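Local coordinates for probable hydrolase (Pseudomonas aeruginosa, PDB 7AL6), which is of unknown function but has an alpha/beta hydrolase fold and is probably a hydrolase, possibly a lipolytic one, at residues W78-D83 / A105-L110; A114-I119 / S224-V229; P228-L233 / A281-R286. One frame throughout, in Å; residues are numbered along the deposited sequence.

Contact 1 of 3, residues W78-D83 / A105-L110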
loop_
_atom_site.group_PDB
_atom_site.type_symbol
_atom_site.label_atom_id
_atom_site.label_comp_id
_atom_site.label_asym_id
_atom_site.label_seq_id
_atom_site.Cartn_x
_atom_site.Cartn_y
_atom_site.Cartn_z
ATOM N N TRP A 78 -12.144 -7.688 -16.297
ATOM C CA TRP A 78 -11.258 -6.769 -17.053
ATOM C C TRP A 78 -10.016 -6.394 -16.231
ATOM O O TRP A 78 -9.088 -5.924 -16.824
ATOM C CB TRP A 78 -12.012 -5.557 -17.599
ATOM C CG TRP A 78 -12.927 -4.912 -16.625
ATOM C CD1 TRP A 78 -12.621 -3.933 -15.749
ATOM C CD2 TRP A 78 -14.303 -5.229 -16.416
ATOM N NE1 TRP A 78 -13.715 -3.610 -15.015
ATOM C CE2 TRP A 78 -14.758 -4.396 -15.392
ATOM C CE3 TRP A 78 -15.185 -6.144 -16.974
ATOM C CZ2 TRP A 78 -16.064 -4.433 -14.936
ATOM C CZ3 TRP A 78 -16.469 -6.200 -16.508
ATOM C CH2 TRP A 78 -16.904 -5.352 -15.506
ATOM N N ASP A 79 -10.069 -6.487 -14.909
ATOM C CA ASP A 79 -8.905 -6.267 -14.019
ATOM C C ASP A 79 -7.880 -7.368 -14.317
ATOM O O ASP A 79 -6.734 -7.043 -14.515
ATOM C CB ASP A 79 -9.307 -6.219 -12.543
ATOM C CG ASP A 79 -10.256 -5.100 -12.165
ATOM O OD1 ASP A 79 -10.090 -4.029 -12.670
ATOM O OD2 ASP A 79 -11.116 -5.334 -11.372
ATOM N N TYR A 80 -8.314 -8.622 -14.427
ATOM C CA TYR A 80 -7.419 -9.714 -14.808
ATOM C C TYR A 80 -6.873 -9.510 -16.217
ATOM O O TYR A 80 -5.706 -9.818 -16.491
ATOM C CB TYR A 80 -8.132 -11.062 -14.742
ATOM C CG TYR A 80 -8.569 -11.568 -13.378
ATOM C CD1 TYR A 80 -7.658 -11.708 -12.317
ATOM C CD2 TYR A 80 -9.906 -11.927 -13.155
ATOM C CE1 TYR A 80 -8.092 -12.180 -11.072
ATOM C CE2 TYR A 80 -10.338 -12.383 -11.922
ATOM C CZ TYR A 80 -9.414 -12.519 -10.885
ATOM O OH TYR A 80 -9.858 -12.975 -9.672
ATOM N N ALA A 81 -7.711 -8.998 -17.130
ATOM C CA ALA A 81 -7.266 -8.792 -18.509
ATOM C C ALA A 81 -6.136 -7.788 -18.565
ATOM O O ALA A 81 -5.151 -7.984 -19.282
ATOM C CB ALA A 81 -8.440 -8.301 -19.367
ATOM N N LEU A 82 -6.282 -6.671 -17.842
ATOM C CA LEU A 82 -5.197 -5.698 -17.792
ATOM C C LEU A 82 -3.916 -6.343 -17.254
ATOM O O LEU A 82 -2.830 -6.148 -17.822
ATOM C CB LEU A 82 -5.633 -4.494 -16.942
ATOM C CG LEU A 82 -4.554 -3.399 -16.776
ATOM C CD1 LEU A 82 -4.092 -2.831 -18.135
ATOM C CD2 LEU A 82 -4.992 -2.288 -15.872
ATOM N N ASP A 83 -4.020 -7.122 -16.156
ATOM C CA ASP A 83 -2.833 -7.797 -15.592
ATOM C C ASP A 83 -2.103 -8.639 -16.638
ATOM O O ASP A 83 -0.875 -8.599 -16.747
ATOM C CB ASP A 83 -3.207 -8.701 -14.412
ATOM C CG ASP A 83 -3.755 -7.926 -13.228
ATOM O OD1 ASP A 83 -3.617 -6.685 -13.167
ATOM O OD2 ASP A 83 -4.273 -8.581 -12.331
ATOM N N ALA A 105 -10.367 -18.805 -19.426
ATOM C CA ALA A 105 -10.834 -18.771 -20.812
ATOM C C ALA A 105 -11.714 -17.561 -21.038
ATOM O O ALA A 105 -11.605 -16.887 -22.062
ATOM C CB ALA A 105 -11.605 -20.055 -21.163
ATOM N N ILE A 106 -12.529 -17.214 -20.042
ATOM C CA ILE A 106 -13.366 -16.027 -20.155
ATOM C C ILE A 106 -12.514 -14.783 -20.295
ATOM O O ILE A 106 -12.805 -13.899 -21.122
ATOM C CB ILE A 106 -14.308 -15.937 -18.949
ATOM C CG1 ILE A 106 -15.286 -17.100 -18.983
ATOM C CG2 ILE A 106 -14.994 -14.593 -18.959
ATOM C CD1 ILE A 106 -16.097 -17.213 -17.750
ATOM N N VAL A 107 -11.441 -14.691 -19.489
ATOM C CA VAL A 107 -10.574 -13.521 -19.512
ATOM C C VAL A 107 -9.864 -13.437 -20.857
ATOM O O VAL A 107 -9.676 -12.350 -21.422
ATOM C CB VAL A 107 -9.572 -13.588 -18.332
ATOM C CG1 VAL A 107 -8.478 -12.546 -18.494
ATOM C CG2 VAL A 107 -10.297 -13.363 -17.022
ATOM N N SER A 108 -9.486 -14.590 -21.385
ATOM C CA SER A 108 -8.796 -14.656 -22.654
ATOM C C SER A 108 -9.663 -14.119 -23.774
ATOM O O SER A 108 -9.168 -13.392 -24.650
ATOM C CB SER A 108 -8.408 -16.100 -22.967
ATOM O OG SER A 108 -7.455 -16.622 -22.073
ATOM N N VAL A 109 -10.955 -14.494 -23.776
ATOM C CA VAL A 109 -11.885 -14.028 -24.814
ATOM C C VAL A 109 -12.059 -12.525 -24.739
ATOM O O VAL A 109 -12.115 -11.842 -25.767
ATOM C CB VAL A 109 -13.249 -14.745 -24.692
ATOM C CG1 VAL A 109 -14.352 -14.023 -25.523
ATOM C CG2 VAL A 109 -13.151 -16.214 -25.115
ATOM N N LEU A 110 -12.164 -11.982 -23.532
ATOM C CA LEU A 110 -12.316 -10.527 -23.320
ATOM C C LEU A 110 -11.089 -9.822 -23.898
ATOM O O LEU A 110 -11.255 -8.898 -24.611
ATOM C CB LEU A 110 -12.431 -10.231 -21.824
ATOM C CG LEU A 110 -13.778 -10.520 -21.174
ATOM C CD1 LEU A 110 -13.803 -9.979 -19.768
ATOM C CD2 LEU A 110 -14.926 -9.947 -21.980
#
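Gripped by both S74 OG and L76 N, the carboxylate oxygen D79 OD2 ties down the start of helix 77-91, and just beyond it Y80 and A81 meet V107 of helix 103-114. The axes of the two short segments approach to 9.0 Å and cross at -72°, so the contact is compact, centred on A81 and V107, whose CA atoms are 5.9 Å apart. V107 divides its two methyls between A81 and Y80. CG1, placed anti to the backbone N (chi1 168°), rests on the backbone of A81, 3.9 Å from A81 N, with A81 CB a little farther off. CG2 lies 3.9 Å from Y80 CB, the two side chains crossing at about a right angle. The Y80 ring then leads away to meet the ring of F60. One turn on from V107, L110 CD1 comes 4.5 Å from W78 N, a loose margin, and W78 packs on P210 of the second subunit. V107 also touches L33 and residues of what appears to be the nucleophile elbow. Between the helices the chemistry is therefore entirely van der Waals: small A81 lets V107 come close to the backbone, while the D79 and D83 carboxylates and the S108 hydroxyl are bonded to other groups.

Contact 2 of 3, residues A114-I119 / S224-V229. With EDO (1,2-ethanediol), chain H.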
loop_
_atom_site.group_PDB
_atom_site.type_symbol
_atom_site.label_atom_id
_atom_site.label_comp_id
_atom_site.label_asym_id
_atom_site.label_seq_id
_atom_site.Cartn_x
_atom_site.Cartn_y
_atom_site.Cartn_z
ATOM N N ALA A 114 -10.946 -7.421 -27.105
ATOM C CA ALA A 114 -10.663 -6.011 -26.863
ATOM C C ALA A 114 -9.409 -5.551 -27.580
ATOM O O ALA A 114 -9.356 -4.408 -28.040
ATOM C CB ALA A 114 -10.516 -5.745 -25.353
ATOM N N LEU A 115 -8.379 -6.395 -27.628
ATOM C CA LEU A 115 -7.095 -6.064 -28.241
ATOM C C LEU A 115 -6.711 -7.135 -29.255
ATOM O O LEU A 115 -5.694 -7.833 -29.107
ATOM C CB LEU A 115 -6.020 -5.922 -27.167
ATOM C CG LEU A 115 -6.094 -4.618 -26.367
ATOM C CD1 LEU A 115 -4.949 -4.611 -25.329
ATOM C CD2 LEU A 115 -5.995 -3.407 -27.318
ATOM N N PRO A 116 -7.453 -7.285 -30.361
ATOM C CA PRO A 116 -7.168 -8.333 -31.328
ATOM C C PRO A 116 -5.754 -8.232 -31.923
ATOM O O PRO A 116 -5.208 -9.211 -32.196
ATOM C CB PRO A 116 -8.258 -8.212 -32.387
ATOM C CG PRO A 116 -8.929 -6.906 -32.118
ATOM C CD PRO A 116 -8.622 -6.524 -30.690
ATOM N N GLU A 117 -5.164 -7.046 -31.969
ATOM C CA GLU A 117 -3.806 -6.784 -32.508
ATOM C C GLU A 117 -2.748 -7.614 -31.742
ATOM O O GLU A 117 -1.776 -7.964 -32.347
ATOM C CB GLU A 117 -3.528 -5.273 -32.476
ATOM C CG GLU A 117 -3.204 -4.751 -31.074
ATOM C CD GLU A 117 -3.383 -3.315 -30.617
ATOM O OE1 GLU A 117 -4.262 -2.632 -31.116
ATOM O OE2 GLU A 117 -2.677 -2.934 -29.685
ATOM N N ARG A 118 -2.911 -7.884 -30.447
ATOM C CA ARG A 118 -1.940 -8.583 -29.585
ATOM C C ARG A 118 -2.100 -10.101 -29.525
ATOM O O ARG A 118 -1.150 -10.721 -29.201
ATOM C CB ARG A 118 -2.113 -8.117 -28.139
ATOM C CG ARG A 118 -2.097 -6.616 -27.925
ATOM C CD ARG A 118 -0.795 -5.915 -28.235
ATOM N NE ARG A 118 0.353 -6.442 -27.532
ATOM C CZ ARG A 118 0.922 -5.900 -26.467
ATOM N NH1 ARG A 118 1.962 -6.490 -25.920
ATOM N NH2 ARG A 118 0.470 -4.778 -25.957
ATOM N N ILE A 119 -3.234 -10.681 -29.870
ATOM C CA ILE A 119 -3.474 -12.084 -29.535
ATOM C C ILE A 119 -3.407 -12.935 -30.803
ATOM O O ILE A 119 -4.214 -12.769 -31.731
ATOM C CB ILE A 119 -4.834 -12.267 -28.841
ATOM C CG1 ILE A 119 -4.968 -11.379 -27.626
ATOM C CG2 ILE A 119 -5.009 -13.727 -28.466
ATOM C CD1 ILE A 119 -3.792 -11.533 -26.609
ATOM N N SER A 224 -16.271 -10.491 -31.435
ATOM C CA SER A 224 -15.114 -9.609 -31.711
ATOM C C SER A 224 -13.787 -10.372 -31.757
ATOM O O SER A 224 -12.830 -9.775 -32.160
ATOM C CB SER A 224 -15.056 -8.482 -30.747
ATOM O OG SER A 224 -16.055 -7.543 -31.049
ATOM N N VAL A 225 -13.728 -11.623 -31.329
ATOM C CA VAL A 225 -12.458 -12.392 -31.388
ATOM C C VAL A 225 -12.067 -12.490 -32.869
ATOM O O VAL A 225 -12.915 -12.830 -33.664
ATOM C CB VAL A 225 -12.581 -13.777 -30.740
ATOM C CG1 VAL A 225 -11.377 -14.633 -31.044
ATOM C CG2 VAL A 225 -12.802 -13.681 -29.246
ATOM N N GLU A 226 -10.834 -12.190 -33.230
ATOM C CA GLU A 226 -10.407 -12.211 -34.639
ATOM C C GLU A 226 -9.481 -13.387 -34.912
ATOM O O GLU A 226 -9.356 -13.735 -36.061
ATOM C CB GLU A 226 -9.673 -10.929 -35.006
ATOM C CG GLU A 226 -10.479 -9.675 -34.796
ATOM C CD GLU A 226 -9.804 -8.413 -35.279
ATOM O OE1 GLU A 226 -8.802 -8.511 -35.894
ATOM O OE2 GLU A 226 -10.308 -7.366 -35.033
ATOM N N CYS A 227 -8.943 -14.027 -33.885
ATOM C CA CYS A 227 -7.921 -15.028 -34.089
ATOM C C CYS A 227 -8.491 -16.431 -34.120
ATOM O O CYS A 227 -9.624 -16.668 -33.706
ATOM C CB CYS A 227 -6.852 -14.946 -32.988
ATOM S SG CYS A 227 -7.541 -15.313 -31.340
ATOM N N PRO A 228 -7.715 -17.383 -34.629
ATOM C CA PRO A 228 -8.101 -18.789 -34.529
ATOM C C PRO A 228 -8.309 -19.173 -33.078
ATOM O O PRO A 228 -7.559 -18.756 -32.197
ATOM C CB PRO A 228 -6.907 -19.538 -35.132
ATOM C CG PRO A 228 -6.264 -18.530 -36.070
ATOM C CD PRO A 228 -6.477 -17.187 -35.399
ATOM N N VAL A 229 -9.327 -19.991 -32.844
ATOM C CA VAL A 229 -9.718 -20.414 -31.507
ATOM C C VAL A 229 -9.899 -21.927 -31.516
ATOM O O VAL A 229 -10.566 -22.468 -32.408
ATOM C CB VAL A 229 -11.018 -19.743 -31.040
ATOM C CG1 VAL A 229 -11.458 -20.345 -29.701
ATOM C CG2 VAL A 229 -10.888 -18.248 -30.914
HETATM C C1 EDO H . -9.250 -21.760 -35.824
HETATM O O1 EDO H . -8.878 -21.824 -37.177
HETATM C C2 EDO H . -10.709 -21.653 -35.639
HETATM O O2 EDO H . -11.190 -20.487 -35.079
#
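P116 and E226, the more exposed half of this contact, are the closely packed one; the more buried half, I119 and C227, fits more loosely. E226 stretches out beyond CG and turns the face of its carboxylate to the CB-CG edge of the P116 ring: P116 CB stands directly above E226 CD at 3.3 Å, and P116 CG is 3.3 Å from E226 OE2. Both residues also touch a crystal neighbour, so the lattice may help set this pose. P116 is in a tight turn, closed by R118 N to L115 O at 3.1 Å. From the same turn E117 OE1 makes a salt bridge to K147 NZ of the second subunit. On the inner side C227 CB sits 3.6 Å from I119 O, but C227 SG, between its own backbone N and carbonyl carbon (chi1 63°), lies 4.1 Å from I119 CG2. I119 carries on inward to F96 and L98, while C227 also touches L122. The two loops lead into neighbouring parallel strands, 119-125 and 229-234, and meet through apolar surface, the I119 carbonyl and one carboxylate face. The facing loop offers E226 a ring edge and not a charge, so its charge is presumably met by solvent or the lattice.

Contact 3 of 3, residues P228-L233 / A281-R286. With EDO (1,2-ethanediol), chain H.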
loop_
_atom_site.group_PDB
_atom_site.type_symbol
_atom_site.label_atom_id
_atom_site.label_comp_id
_atom_site.label_asym_id
_atom_site.label_seq_id
_atom_site.Cartn_x
_atom_site.Cartn_y
_atom_site.Cartn_z
ATOM N N PRO A 228 -7.715 -17.383 -34.629
ATOM C CA PRO A 228 -8.101 -18.789 -34.529
ATOM C C PRO A 228 -8.309 -19.173 -33.078
ATOM O O PRO A 228 -7.559 -18.756 -32.197
ATOM C CB PRO A 228 -6.907 -19.538 -35.132
ATOM C CG PRO A 228 -6.264 -18.530 -36.070
ATOM C CD PRO A 228 -6.477 -17.187 -35.399
ATOM N N VAL A 229 -9.327 -19.991 -32.844
ATOM C CA VAL A 229 -9.718 -20.414 -31.507
ATOM C C VAL A 229 -9.899 -21.927 -31.516
ATOM O O VAL A 229 -10.566 -22.468 -32.408
ATOM C CB VAL A 229 -11.018 -19.743 -31.040
ATOM C CG1 VAL A 229 -11.458 -20.345 -29.701
ATOM C CG2 VAL A 229 -10.888 -18.248 -30.914
ATOM N N SER A 230 -9.301 -22.607 -30.533
ATOM C CA SER A 230 -9.550 -24.016 -30.260
ATOM C C SER A 230 -10.247 -24.159 -28.908
ATOM O O SER A 230 -9.690 -23.797 -27.858
ATOM C CB SER A 230 -8.248 -24.786 -30.286
ATOM O OG SER A 230 -8.473 -26.187 -30.135
ATOM N N LEU A 231 -11.459 -24.685 -28.927
ATOM C CA LEU A 231 -12.240 -24.886 -27.720
ATOM C C LEU A 231 -12.414 -26.367 -27.368
ATOM O O LEU A 231 -12.922 -27.170 -28.173
ATOM C CB LEU A 231 -13.599 -24.220 -27.859
ATOM C CG LEU A 231 -14.569 -24.413 -26.699
ATOM C CD1 LEU A 231 -14.102 -23.829 -25.360
ATOM C CD2 LEU A 231 -15.867 -23.794 -27.123
ATOM N N VAL A 232 -12.055 -26.715 -26.129
ATOM C CA VAL A 232 -12.252 -28.067 -25.600
ATOM C C VAL A 232 -13.456 -28.055 -24.681
ATOM O O VAL A 232 -13.592 -27.178 -23.813
ATOM C CB VAL A 232 -11.008 -28.582 -24.875
ATOM C CG1 VAL A 232 -11.368 -29.813 -24.011
ATOM C CG2 VAL A 232 -9.934 -28.914 -25.906
ATOM N N LEU A 233 -14.335 -29.034 -24.877
ATOM C CA LEU A 233 -15.612 -29.136 -24.182
ATOM C C LEU A 233 -15.630 -30.465 -23.454
ATOM O O LEU A 233 -15.500 -31.508 -24.094
ATOM C CB LEU A 233 -16.775 -29.068 -25.171
ATOM C CG LEU A 233 -16.765 -27.735 -25.918
ATOM C CD1 LEU A 233 -17.530 -27.832 -27.201
ATOM C CD2 LEU A 233 -17.348 -26.675 -24.995
ATOM N N ALA A 281 -1.697 -29.204 -29.274
ATOM C CA ALA A 281 -0.401 -29.368 -29.960
ATOM C C ALA A 281 -0.626 -29.260 -31.469
ATOM O O ALA A 281 0.148 -28.619 -32.114
ATOM C CB ALA A 281 0.245 -30.660 -29.576
ATOM N N ALA A 282 -1.676 -29.861 -32.001
ATOM C CA ALA A 282 -1.963 -29.714 -33.432
ATOM C C ALA A 282 -2.448 -28.304 -33.757
ATOM O O ALA A 282 -2.048 -27.731 -34.768
ATOM C CB ALA A 282 -2.992 -30.750 -33.886
ATOM N N PHE A 283 -3.237 -27.701 -32.889
ATOM C CA PHE A 283 -3.765 -26.336 -33.101
ATOM C C PHE A 283 -2.626 -25.310 -33.162
ATOM O O PHE A 283 -2.574 -24.538 -34.091
ATOM C CB PHE A 283 -4.769 -26.003 -32.005
ATOM C CG PHE A 283 -5.264 -24.589 -32.028
ATOM C CD1 PHE A 283 -6.128 -24.157 -33.012
ATOM C CD2 PHE A 283 -4.849 -23.688 -31.075
ATOM C CE1 PHE A 283 -6.579 -22.853 -33.026
ATOM C CE2 PHE A 283 -5.304 -22.387 -31.090
ATOM C CZ PHE A 283 -6.165 -21.972 -32.066
ATOM N N PHE A 284 -1.680 -25.394 -32.239
ATOM C CA PHE A 284 -0.544 -24.456 -32.095
ATOM C C PHE A 284 0.448 -24.613 -33.239
ATOM O O PHE A 284 1.154 -23.679 -33.473
ATOM C CB PHE A 284 0.071 -24.551 -30.708
ATOM C CG PHE A 284 -0.687 -23.715 -29.719
ATOM C CD1 PHE A 284 -0.795 -22.351 -29.893
ATOM C CD2 PHE A 284 -1.348 -24.299 -28.665
ATOM C CE1 PHE A 284 -1.525 -21.587 -29.010
ATOM C CE2 PHE A 284 -2.056 -23.529 -27.769
ATOM C CZ PHE A 284 -2.158 -22.179 -27.955
ATOM N N ALA A 285 0.498 -25.771 -33.877
ATOM C CA ALA A 285 1.349 -26.050 -35.049
ATOM C C ALA A 285 0.828 -25.296 -36.280
ATOM O O ALA A 285 1.558 -25.226 -37.230
ATOM C CB ALA A 285 1.432 -27.523 -35.299
ATOM N N ARG A 286 -0.383 -24.758 -36.245
ATOM C CA ARG A 286 -0.996 -23.994 -37.357
ATOM C C ARG A 286 -1.165 -22.525 -36.955
ATOM O O ARG A 286 -1.335 -22.230 -35.801
ATOM C CB ARG A 286 -2.372 -24.551 -37.714
ATOM C CG ARG A 286 -2.383 -25.995 -38.171
ATOM C CD ARG A 286 -3.762 -26.387 -38.629
ATOM N NE ARG A 286 -4.555 -27.008 -37.593
ATOM C CZ ARG A 286 -5.553 -26.431 -36.960
ATOM N NH1 ARG A 286 -5.878 -25.183 -37.215
ATOM N NH2 ARG A 286 -6.216 -27.104 -36.054
ATOM O OXT ARG A 286 -1.131 -21.702 -37.854
HETATM C C1 EDO H . -9.250 -21.760 -35.824
HETATM O O1 EDO H . -8.878 -21.824 -37.177
HETATM C C2 EDO H . -10.709 -21.653 -35.639
HETATM O O2 EDO H . -11.190 -20.487 -35.079
#
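Strand 229-233 runs past the last turn of helix 270-284, and the two backbones are nearest at S230 and F283, whose CA atoms are 6.8 Å apart. At this end the helix gives way to the C-terminus, with R286 N bonded to F283 O at 3.1 Å. F283 carries the contact: a chi1 of 174° swings CG opposite the backbone N, so the side chain reaches across to the strand and presents one ring face to S230. S230 CB lies 3.4 Å from the centroid of the F283 ring and only 11° off the normal, a well-centred CH-pi contact. The S230 hydroxyl passes beside the CG end instead, OG 4.1 Å from F283 CG. The far end of the ring meets P228 at the strand's entrance, its carbonyl and its ring both: P228 O lies at the ring edge, 3.5 Å from F283 CZ, and P228 CB is 3.9 Å from F283 CE1. C1 of an ethanediol, probably from the crystallisation liquor, also lies at the ring edge, nearest CE1. The ethanediol O2 takes a fairly straight hydrogen bond from V229 N (3.0 Å, 162°), and the molecule is also bonded to P253 O. On the helix side F283 CD2 points over the centre of the F284 ring, and the R286 guanidinium lies with a face toward F283 CA. R286 is held at both ends, by a salt bridge from NH2 to E255 and one from its terminal carboxylate to R121. V232, two residues on from S230, touches V279 and F280, so the helix follows alternate residues of the strand. This is the usual layering of the alpha/beta hydrolase fold, in which the C-terminal helix covers one face of the central sheet near its last parallel strands.

Contacts 2 and 3 share P228 and V229, the entrance to strand 229-234, and their centres are 14 Å apart; the bound ethanediol sits at that junction. Contact 1 lies 12 Å, centre to centre, from contact 2 and touches it where V109 O meets V225 CG2 at 4.0 Å. Helix 103-114 links the two along the chain, ending just before the P116 turn. Contacts 1 and 3 stay separate, with nearest atoms about 6 Å apart. Contact 1 is beside the probable nucleophile elbow, whose S102 could form a catalytic triad with D126 and H263. Contacts 1 and 2 also touch the second subunit, whereas contact 3 does not.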